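Local atomic coordinates of putative HTH-type transcriptional regulator PF0864 (Pyrococcus furiosus, PDB entry 2IA0), a protein that probably binds DNA in a sequence-specific manner as a transcriptional regulator of the AsnC family. Residues 16-25 and 40-51. Numbering follows the deposited sequence.
Sequences DDLDRNILRL and QLKKPESTIHFR
Asp16 OD1 accepts two hydrogen bonds at once, one from each side of a helix-helix junction. Across the contact Arg51 NH1 meets Asp16 OD1 at 2.9 Å, on the syn side of the carboxylate, while from the first turn of the helix that Asp16 precedes, Asp19 N comes from above the carboxylate plane to Asp16 OD1 at 3.2 Å, a capping bond in which Asp16 is the N-cap. Arg51 meets the same carboxylate end-on, its NH2 pointing almost straight (171°) at Asp16 OD2. With CG set between its backbone N and carbonyl carbon (chi1 71°), Asp16 can serve both the helix end and the arginine. Asp19 completes a salt-bridge network: its OD2 takes a weak, bent bond from Arg51 NH1 at 2.7 Å and a hydrogen from a water that also bonds weakly to Arg51 O, while its OD1 weakly accepts from Asp16 N, closing a capping box. With an alanine at Asp16, Asp19 N would probably lose its acceptor and Arg51 NH2 its carboxylate mate.

Beside this polar network the packing is aliphatic. Leu18 lays CD2 over one face of the Arg51 guanidinium and sits as a knob among Leu41, Thr47, Ile48 and Arg51; its CD2 also touches Lys43 CG at 3.5 Å. Leu41 answers as a knob among Leu18, Asn21, Ile22 and Leu25. Ile22 gives CG1 to Leu41 and sets CD1 against Arg51 CB at 3.5 Å. Helices 17-25 and 45-51 cross at 79°; farther along helix 45-57, Ile52 meets Ile22 and Leu55 meets Asp19 and Leu23. Such interlocking of a first helix with both helices of a predicted helix-turn-helix characterises the three-helix core of a winged helix-turn-helix domain.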
ATOM      1  N   ASP A  16       9.533 -19.927 -12.421  1.00 20.81           N
ATOM      2  CA  ASP A  16      10.648 -19.764 -13.349  1.00 19.84           C
ATOM      3  C   ASP A  16      10.669 -18.345 -13.922  1.00 18.73           C
ATOM      4  O   ASP A  16       9.817 -17.518 -13.557  1.00 18.64           O
ATOM      5  CB  ASP A  16      10.627 -20.857 -14.433  1.00 19.86           C
ATOM      6  CG  ASP A  16       9.505 -20.682 -15.429  1.00 21.69           C
ATOM      7  OD1 ASP A  16       8.454 -20.135 -15.059  1.00 22.41           O
ATOM      8  OD2 ASP A  16       9.664 -21.106 -16.593  1.00 23.14           O
ATOM      9  N   ASP A  17      11.638 -18.057 -14.795  1.00 16.80           N
ATOM     10  CA  ASP A  17      11.769 -16.726 -15.372  1.00 15.88           C
ATOM     11  C   ASP A  17      10.531 -16.251 -16.146  1.00 14.98           C
ATOM     12  O   ASP A  17      10.164 -15.071 -16.068  1.00 14.51           O
ATOM     13  CB  ASP A  17      13.050 -16.605 -16.210  1.00 16.33           C
ATOM     14  CG  ASP A  17      14.319 -16.617 -15.349  1.00 18.11           C
ATOM     15  OD1 ASP A  17      14.223 -16.409 -14.115  1.00 19.99           O
ATOM     16  OD2 ASP A  17      15.423 -16.845 -15.896  1.00 20.94           O
ATOM     17  N   LEU A  18       9.880 -17.155 -16.872  1.00 13.53           N
ATOM     18  CA  LEU A  18       8.661 -16.805 -17.617  1.00 12.94           C
ATOM     19  C   LEU A  18       7.501 -16.445 -16.682  1.00 13.26           C
ATOM     20  O   LEU A  18       6.775 -15.507 -16.942  1.00 13.46           O
ATOM     21  CB  LEU A  18       8.245 -17.927 -18.595  1.00 11.97           C
ATOM     22  CG  LEU A  18       6.964 -17.721 -19.409  1.00 10.42           C
ATOM     23  CD1 LEU A  18       6.922 -16.314 -20.125  1.00  7.34           C
ATOM     24  CD2 LEU A  18       6.822 -18.876 -20.414  1.00  8.18           C
ATOM     25  N   ASP A  19       7.330 -17.194 -15.600  1.00 14.40           N
ATOM     26  CA  ASP A  19       6.365 -16.820 -14.566  1.00 15.57           C
ATOM     27  C   ASP A  19       6.577 -15.395 -14.069  1.00 15.85           C
ATOM     28  O   ASP A  19       5.629 -14.611 -14.063  1.00 16.25           O
ATOM     29  CB  ASP A  19       6.406 -17.807 -13.399  1.00 16.08           C
ATOM     30  CG  ASP A  19       5.728 -19.128 -13.742  1.00 18.90           C
ATOM     31  OD1 ASP A  19       6.217 -20.186 -13.282  1.00 20.36           O
ATOM     32  OD2 ASP A  19       4.720 -19.110 -14.502  1.00 22.41           O
ATOM     33  N   ARG A  20       7.822 -15.076 -13.684  1.00 15.52           N
ATOM     34  CA  ARG A  20       8.200 -13.763 -13.152  1.00 15.46           C
ATOM     35  C   ARG A  20       8.008 -12.667 -14.173  1.00 15.27           C
ATOM     36  O   ARG A  20       7.486 -11.592 -13.845  1.00 14.45           O
ATOM     37  CB  ARG A  20       9.665 -13.753 -12.671  1.00 15.60           C
ATOM     38  CG  ARG A  20       9.929 -14.590 -11.425  1.00 16.06           C
ATOM     39  CD  ARG A  20      11.428 -14.611 -11.062  1.00 18.93           C
ATOM     40  NE  ARG A  20      11.803 -15.845 -10.349  1.00 21.42           N
ATOM     41  CZ  ARG A  20      12.496 -16.855 -10.897  1.00 24.61           C
ATOM     42  NH1 ARG A  20      12.920 -16.786 -12.154  1.00 23.74           N
ATOM     43  NH2 ARG A  20      12.792 -17.940 -10.184  1.00 26.15           N
ATOM     44  N   ASN A  21       8.431 -12.941 -15.409  1.00 15.53           N
ATOM     45  CA  ASN A  21       8.288 -11.992 -16.488  1.00 16.37           C
ATOM     46  C   ASN A  21       6.842 -11.619 -16.779  1.00 16.59           C
ATOM     47  O   ASN A  21       6.568 -10.446 -16.972  1.00 18.02           O
ATOM     48  CB  ASN A  21       8.984 -12.485 -17.749  1.00 17.29           C
ATOM     49  CG  ASN A  21      10.455 -12.147 -17.770  1.00 18.33           C
ATOM     50  OD1 ASN A  21      10.868 -11.135 -17.224  1.00 21.56           O
ATOM     51  ND2 ASN A  21      11.258 -12.999 -18.410  1.00 20.11           N
ATOM     52  N   ILE A  22       5.935 -12.605 -16.809  1.00 16.27           N
ATOM     53  CA  ILE A  22       4.478 -12.384 -16.898  1.00 15.81           C
ATOM     54  C   ILE A  22       3.950 -11.506 -15.761  1.00 16.13           C
ATOM     55  O   ILE A  22       3.205 -10.565 -15.996  1.00 16.19           O
ATOM     56  CB  ILE A  22       3.672 -13.737 -16.856  1.00 15.92           C
ATOM     57  CG1 ILE A  22       3.792 -14.523 -18.168  1.00 16.02           C
ATOM     58  CG2 ILE A  22       2.182 -13.509 -16.529  1.00 14.22           C
ATOM     59  CD1 ILE A  22       3.273 -15.974 -18.081  1.00 11.22           C
ATOM     60  N   LEU A  23       4.297 -11.850 -14.524  1.00 15.99           N
ATOM     61  CA  LEU A  23       3.871 -11.062 -13.371  1.00 16.48           C
ATOM     62  C   LEU A  23       4.320  -9.599 -13.411  1.00 16.50           C
ATOM     63  O   LEU A  23       3.550  -8.720 -13.060  1.00 17.08           O
ATOM     64  CB  LEU A  23       4.337 -11.709 -12.076  1.00 16.41           C
ATOM     65  CG  LEU A  23       3.775 -13.098 -11.804  1.00 15.66           C
ATOM     66  CD1 LEU A  23       4.515 -13.714 -10.661  1.00 15.13           C
ATOM     67  CD2 LEU A  23       2.278 -13.064 -11.548  1.00 12.62           C
ATOM     68  N   ARG A  24       5.559  -9.358 -13.849  1.00 16.92           N
ATOM     69  CA  ARG A  24       6.135  -8.003 -13.952  1.00 16.66           C
ATOM     70  C   ARG A  24       5.316  -7.132 -14.875  1.00 16.00           C
ATOM     71  O   ARG A  24       4.956  -6.027 -14.503  1.00 15.61           O
ATOM     72  CB  ARG A  24       7.569  -8.050 -14.451  1.00 16.50           C
ATOM     73  CG  ARG A  24       8.554  -8.553 -13.430  1.00 19.36           C
ATOM     74  CD  ARG A  24       9.924  -8.783 -14.076  1.00 23.48           C
ATOM     75  NE  ARG A  24      10.964  -8.725 -13.061  1.00 25.25           N
ATOM     76  CZ  ARG A  24      11.819  -9.705 -12.781  1.00 26.91           C
ATOM     77  NH1 ARG A  24      12.720  -9.521 -11.818  1.00 29.45           N
ATOM     78  NH2 ARG A  24      11.798 -10.851 -13.452  1.00 24.83           N
ATOM     79  N   LEU A  25       5.028  -7.660 -16.068  1.00 15.47           N
ATOM     80  CA  LEU A  25       4.197  -6.995 -17.063  1.00 15.00           C
ATOM     81  C   LEU A  25       2.786  -6.743 -16.592  1.00 14.92           C
ATOM     82  O   LEU A  25       2.244  -5.681 -16.855  1.00 15.76           O
ATOM     83  CB  LEU A  25       4.181  -7.784 -18.383  1.00 14.96           C
ATOM     84  CG  LEU A  25       5.559  -7.873 -19.054  1.00 14.96           C
ATOM     85  CD1 LEU A  25       5.497  -8.732 -20.292  1.00 15.19           C
ATOM     86  CD2 LEU A  25       6.159  -6.478 -19.348  1.00 11.57           C
ATOM     87  N   GLN A  40       5.168  -9.804 -26.651  1.00 18.05           N
ATOM     88  CA  GLN A  40       6.215  -9.163 -25.831  1.00 16.98           C
ATOM     89  C   GLN A  40       7.226 -10.130 -25.213  1.00 16.94           C
ATOM     90  O   GLN A  40       8.385  -9.778 -25.002  1.00 17.11           O
ATOM     91  CB  GLN A  40       5.600  -8.248 -24.766  1.00 16.29           C
ATOM     92  CG  GLN A  40       4.891  -7.019 -25.369  1.00 15.87           C
ATOM     93  CD  GLN A  40       4.321  -6.097 -24.311  1.00 16.90           C
ATOM     94  OE1 GLN A  40       4.815  -6.062 -23.200  1.00 19.07           O
ATOM     95  NE2 GLN A  40       3.271  -5.351 -24.652  1.00 15.70           N
ATOM     96  N   LEU A  41       6.789 -11.355 -24.951  1.00 17.04           N
ATOM     97  CA  LEU A  41       7.606 -12.346 -24.259  1.00 17.17           C
ATOM     98  C   LEU A  41       8.194 -13.372 -25.212  1.00 17.39           C
ATOM     99  O   LEU A  41       9.188 -14.008 -24.882  1.00 17.45           O
ATOM    100  CB  LEU A  41       6.821 -13.017 -23.094  1.00 16.88           C
ATOM    101  CG  LEU A  41       6.537 -12.138 -21.847  1.00 17.31           C
ATOM    102  CD1 LEU A  41       5.604 -12.811 -20.878  1.00 19.22           C
ATOM    103  CD2 LEU A  41       7.812 -11.709 -21.113  1.00 15.24           C
ATOM    104  N   LYS A  42       7.579 -13.513 -26.393  1.00 17.85           N
ATOM    105  CA  LYS A  42       8.040 -14.416 -27.456  1.00 18.29           C
ATOM    106  C   LYS A  42       7.846 -15.870 -27.063  1.00 18.66           C
ATOM    107  O   LYS A  42       8.771 -16.673 -27.140  1.00 18.66           O
ATOM    108  CB  LYS A  42       9.497 -14.132 -27.849  1.00 18.77           C
ATOM    109  CG  LYS A  42       9.787 -12.668 -28.195  1.00 19.38           C
ATOM    110  CD  LYS A  42      11.239 -12.487 -28.582  1.00 23.63           C
ATOM    111  CE  LYS A  42      11.518 -11.050 -29.075  1.00 24.87           C
ATOM    112  NZ  LYS A  42      12.987 -10.805 -29.208  1.00 23.72           N
ATOM    113  N   LYS A  43       6.617 -16.172 -26.648  1.00 18.97           N
ATOM    114  CA  LYS A  43       6.175 -17.468 -26.151  1.00 19.06           C
ATOM    115  C   LYS A  43       4.826 -17.754 -26.794  1.00 18.96           C
ATOM    116  O   LYS A  43       4.078 -16.812 -27.056  1.00 19.72           O
ATOM    117  CB  LYS A  43       5.997 -17.394 -24.629  1.00 19.48           C
ATOM    118  CG  LYS A  43       7.059 -18.114 -23.821  1.00 20.57           C
ATOM    119  CD  LYS A  43       8.439 -17.639 -24.167  1.00 24.59           C
ATOM    120  CE  LYS A  43       9.501 -18.473 -23.506  1.00 28.26           C
ATOM    121  NZ  LYS A  43      10.761 -17.707 -23.627  1.00 30.41           N
ATOM    122  N   PRO A  44       4.501 -19.036 -27.067  1.00 18.18           N
ATOM    123  CA  PRO A  44       3.204 -19.275 -27.684  1.00 18.01           C
ATOM    124  C   PRO A  44       2.066 -18.808 -26.774  1.00 18.24           C
ATOM    125  O   PRO A  44       2.175 -18.899 -25.537  1.00 18.64           O
ATOM    126  CB  PRO A  44       3.164 -20.798 -27.850  1.00 17.81           C
ATOM    127  CG  PRO A  44       4.535 -21.236 -27.761  1.00 16.77           C
ATOM    128  CD  PRO A  44       5.236 -20.294 -26.847  1.00 17.69           C
ATOM    129  N   GLU A  45       1.000 -18.299 -27.392  1.00 18.04           N
ATOM    130  CA  GLU A  45      -0.181 -17.835 -26.685  1.00 18.50           C
ATOM    131  C   GLU A  45      -0.743 -18.813 -25.655  1.00 18.27           C
ATOM    132  O   GLU A  45      -1.097 -18.397 -24.571  1.00 18.09           O
ATOM    133  CB  GLU A  45      -1.272 -17.468 -27.677  1.00 18.93           C
ATOM    134  CG  GLU A  45      -1.171 -16.069 -28.208  1.00 22.47           C
ATOM    135  CD  GLU A  45      -2.273 -15.749 -29.194  1.00 25.10           C
ATOM    136  OE1 GLU A  45      -1.953 -15.546 -30.373  1.00 27.62           O
ATOM    137  OE2 GLU A  45      -3.453 -15.711 -28.795  1.00 27.07           O
ATOM    138  N   SER A  46      -0.836 -20.097 -26.008  1.00 18.43           N
ATOM    139  CA  SER A  46      -1.345 -21.136 -25.111  1.00 19.01           C
ATOM    140  C   SER A  46      -0.471 -21.401 -23.880  1.00 19.11           C
ATOM    141  O   SER A  46      -0.978 -21.829 -22.847  1.00 19.30           O
ATOM    142  CB  SER A  46      -1.580 -22.454 -25.867  1.00 19.20           C
ATOM    143  OG  SER A  46      -2.438 -22.288 -26.993  1.00 20.77           O
ATOM    144  N   THR A  47       0.834 -21.174 -23.983  1.00 19.30           N
ATOM    145  CA  THR A  47       1.681 -21.213 -22.781  1.00 19.68           C
ATOM    146  C   THR A  47       1.407 -20.048 -21.827  1.00 19.67           C
ATOM    147  O   THR A  47       1.249 -20.270 -20.637  1.00 20.29           O
ATOM    148  CB  THR A  47       3.170 -21.263 -23.106  1.00 19.65           C
ATOM    149  OG1 THR A  47       3.367 -22.181 -24.183  1.00 20.49           O
ATOM    150  CG2 THR A  47       3.943 -21.744 -21.887  1.00 18.77           C
ATOM    151  N   ILE A  48       1.334 -18.825 -22.354  1.00 19.30           N
ATOM    152  CA  ILE A  48       0.981 -17.650 -21.540  1.00 19.52           C
ATOM    153  C   ILE A  48      -0.338 -17.872 -20.796  1.00 18.97           C
ATOM    154  O   ILE A  48      -0.411 -17.736 -19.579  1.00 18.54           O
ATOM    155  CB  ILE A  48       0.931 -16.330 -22.400  1.00 19.70           C
ATOM    156  CG1 ILE A  48       2.294 -16.039 -23.058  1.00 19.17           C
ATOM    157  CG2 ILE A  48       0.444 -15.145 -21.571  1.00 19.31           C
ATOM    158  CD1 ILE A  48       3.476 -16.168 -22.126  1.00 18.95           C
ATOM    159  N   HIS A  49      -1.347 -18.273 -21.562  1.00 19.13           N
ATOM    160  CA  HIS A  49      -2.698 -18.558 -21.087  1.00 19.31           C
ATOM    161  C   HIS A  49      -2.711 -19.566 -19.919  1.00 18.74           C
ATOM    162  O   HIS A  49      -3.230 -19.268 -18.835  1.00 19.02           O
ATOM    163  CB  HIS A  49      -3.522 -19.037 -22.280  1.00 19.36           C
ATOM    164  CG  HIS A  49      -4.888 -19.532 -21.931  1.00 21.71           C
ATOM    165  ND1 HIS A  49      -5.897 -18.696 -21.499  1.00 24.23           N
ATOM    166  CD2 HIS A  49      -5.425 -20.776 -21.990  1.00 23.68           C
ATOM    167  CE1 HIS A  49      -6.991 -19.406 -21.291  1.00 25.03           C
ATOM    168  NE2 HIS A  49      -6.732 -20.671 -21.579  1.00 25.94           N
ATOM    169  N   PHE A  50      -2.093 -20.723 -20.140  1.00 17.88           N
ATOM    170  CA  PHE A  50      -1.910 -21.738 -19.111  1.00 17.29           C
ATOM    171  C   PHE A  50      -1.179 -21.236 -17.849  1.00 17.43           C
ATOM    172  O   PHE A  50      -1.652 -21.458 -16.737  1.00 17.36           O
ATOM    173  CB  PHE A  50      -1.202 -22.958 -19.704  1.00 16.33           C
ATOM    174  CG  PHE A  50      -0.840 -24.006 -18.691  1.00 15.59           C
ATOM    175  CD1 PHE A  50       0.481 -24.137 -18.242  1.00 13.90           C
ATOM    176  CD2 PHE A  50      -1.808 -24.872 -18.188  1.00 12.84           C
ATOM    177  CE1 PHE A  50       0.826 -25.113 -17.299  1.00 13.29           C
ATOM    178  CE2 PHE A  50      -1.465 -25.854 -17.254  1.00 13.83           C
ATOM    179  CZ  PHE A  50      -0.146 -25.970 -16.809  1.00 12.56           C
ATOM    180  N   ARG A  51      -0.029 -20.587 -18.034  1.00 17.96           N
ATOM    181  CA  ARG A  51       0.716 -19.947 -16.936  1.00 18.35           C
ATOM    182  C   ARG A  51      -0.152 -18.982 -16.130  1.00 18.35           C
ATOM    183  O   ARG A  51      -0.110 -19.003 -14.921  1.00 18.79           O
ATOM    184  CB  ARG A  51       1.939 -19.174 -17.447  1.00 18.02           C
ATOM    185  CG  ARG A  51       2.956 -19.981 -18.203  1.00 18.33           C
ATOM    186  CD  ARG A  51       3.403 -21.149 -17.385  1.00 18.76           C
ATOM    187  NE  ARG A  51       4.646 -21.730 -17.893  1.00 18.29           N
ATOM    188  CZ  ARG A  51       5.857 -21.436 -17.435  1.00 15.00           C
ATOM    189  NH1 ARG A  51       5.998 -20.552 -16.463  1.00 17.17           N
ATOM    190  NH2 ARG A  51       6.928 -22.029 -17.936  1.00 10.21           N
TER
HETATM  191  O   HOH W   1       2.412 -20.797 -13.676  1.00 30.67           O